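Local structure of hydrolase, haloacid dehalogenase-like family (Porphyromonas gingivalis, 2I6X) at residues Glu88-Glu93 with Pro124-Ser129. The protein is a predicted hydrolase of the haloacid dehalogenase (HAD) superfamily. Numbering follows the deposited sequence.
Sequences EEISAE and PRFLPS
The turn from strand 87-90 into helix 92-101 meets the loop after helix 115-121 in an apolar contact of Ile90 with Phe126 and Leu127. Ile90 CG2 lies over one face of the Phe126 ring, 4.1 Å from its centroid and 26° off the ring normal, a CH-pi contact. Ile90 CG2 is 3.8 Å from both CE1 and CZ of Phe126, placing it nearer the CE1-CZ bond than the ring centre. Ile90 CD1 is 3.9 Å from Phe126 CE1 and 3.7 Å from Phe126 O, the latter a van der Waals approach. Phe126 holds CG anti to its own nitrogen (chi1 180°), which swings the ring toward Ile90. Strand 87-90 pairs antiparallel with strand 17-19, the two bracketing the helices of residues 21-83, consistent with a C1-type cap inserted into the HAD fold; Glu88 and Glu89 both face His18 in a classic beta bulge. Ile17 of the partner strand touches Ile90 and Phe126, while the Phe95 ring meets that of Phe126 nearly perpendicularly. Leu127 extends the patch toward the helix start: its CD2 is 3.9 Å from Ile90 CG2 and 4.2 Å from Ala92 CA. At the N-cap, Ser91 OG makes a weak hydrogen bond to Lys94 N.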
# COMPACT_ATOMS: atom_id res chain seq x y z
N GLU A 88 -9.95 -3.84 6.60
CA GLU A 88 -10.88 -3.74 7.72
C GLU A 88 -11.55 -2.37 7.80
O GLU A 88 -12.72 -2.28 8.16
CB GLU A 88 -10.18 -4.11 9.03
CG GLU A 88 -11.10 -4.47 10.22
CD GLU A 88 -11.26 -3.31 11.18
OE1 GLU A 88 -12.23 -3.29 11.99
OE2 GLU A 88 -10.40 -2.39 11.12
N GLU A 89 -10.82 -1.31 7.48
CA GLU A 89 -11.41 0.02 7.33
C GLU A 89 -10.68 0.92 6.34
O GLU A 89 -9.49 1.20 6.51
CB GLU A 89 -11.55 0.77 8.66
CG GLU A 89 -12.05 2.21 8.40
CD GLU A 89 -12.37 3.04 9.64
OE1 GLU A 89 -11.56 3.05 10.60
OE2 GLU A 89 -13.43 3.72 9.61
N ILE A 90 -11.41 1.40 5.35
CA ILE A 90 -10.93 2.43 4.46
C ILE A 90 -11.27 3.78 5.11
O ILE A 90 -12.44 4.19 5.16
CB ILE A 90 -11.52 2.24 3.05
CG1 ILE A 90 -11.15 0.82 2.53
CG2 ILE A 90 -11.05 3.34 2.12
CD1 ILE A 90 -11.99 0.27 1.37
N SER A 91 -10.24 4.44 5.66
CA SER A 91 -10.43 5.66 6.45
C SER A 91 -10.90 6.85 5.62
O SER A 91 -10.10 7.54 5.00
CB SER A 91 -9.17 6.04 7.23
OG SER A 91 -9.50 7.00 8.23
N ALA A 92 -12.21 7.07 5.60
CA ALA A 92 -12.79 8.25 4.99
C ALA A 92 -12.15 9.55 5.51
O ALA A 92 -11.83 10.43 4.71
CB ALA A 92 -14.33 8.27 5.21
N GLU A 93 -11.96 9.66 6.83
CA GLU A 93 -11.43 10.89 7.41
C GLU A 93 -9.97 11.18 7.03
O GLU A 93 -9.63 12.33 6.80
CB GLU A 93 -11.69 11.02 8.92
CG GLU A 93 -10.73 10.32 9.89
CD GLU A 93 -11.13 10.59 11.37
OE1 GLU A 93 -10.88 11.73 11.87
OE2 GLU A 93 -11.71 9.67 12.02
N PRO A 124 -15.41 3.09 -8.47
CA PRO A 124 -16.23 4.02 -7.68
C PRO A 124 -16.81 3.42 -6.37
O PRO A 124 -17.67 4.03 -5.74
CB PRO A 124 -17.34 4.42 -8.65
CG PRO A 124 -17.49 3.24 -9.59
CD PRO A 124 -16.11 2.60 -9.68
N ARG A 125 -16.30 2.26 -5.96
CA ARG A 125 -16.75 1.59 -4.74
C ARG A 125 -15.69 1.66 -3.64
O ARG A 125 -15.86 1.07 -2.57
CB ARG A 125 -17.06 0.13 -5.05
CG ARG A 125 -18.02 -0.01 -6.20
CD ARG A 125 -19.22 0.95 -6.02
NE ARG A 125 -20.26 0.63 -6.99
CZ ARG A 125 -21.47 1.20 -7.02
NH1 ARG A 125 -22.33 0.82 -7.94
NH2 ARG A 125 -21.80 2.13 -6.12
N PHE A 126 -14.60 2.36 -3.91
CA PHE A 126 -13.52 2.42 -2.95
C PHE A 126 -13.91 3.27 -1.73
O PHE A 126 -13.69 2.85 -0.61
CB PHE A 126 -12.24 2.89 -3.62
CG PHE A 126 -11.06 3.00 -2.70
CD1 PHE A 126 -10.63 1.90 -1.96
CD2 PHE A 126 -10.35 4.19 -2.61
CE1 PHE A 126 -9.55 2.01 -1.13
CE2 PHE A 126 -9.27 4.31 -1.78
CZ PHE A 126 -8.86 3.23 -1.04
N LEU A 127 -14.54 4.42 -1.97
CA LEU A 127 -14.90 5.39 -0.93
C LEU A 127 -16.33 5.88 -1.09
O LEU A 127 -16.84 5.95 -2.22
CB LEU A 127 -13.99 6.61 -0.99
CG LEU A 127 -12.59 6.49 -0.38
CD1 LEU A 127 -11.65 7.49 -1.02
CD2 LEU A 127 -12.64 6.71 1.12
N PRO A 128 -16.98 6.25 0.03
CA PRO A 128 -18.37 6.68 -0.07
C PRO A 128 -18.53 7.79 -1.08
O PRO A 128 -19.58 7.92 -1.70
CB PRO A 128 -18.68 7.18 1.34
CG PRO A 128 -17.79 6.39 2.21
CD PRO A 128 -16.50 6.33 1.42
N SER A 129 -17.46 8.57 -1.27
CA SER A 129 -17.51 9.72 -2.16
C SER A 129 -17.48 9.32 -3.63
O SER A 129 -17.82 10.13 -4.48
CB SER A 129 -16.37 10.68 -1.83
OG SER A 129 -15.10 10.07 -2.05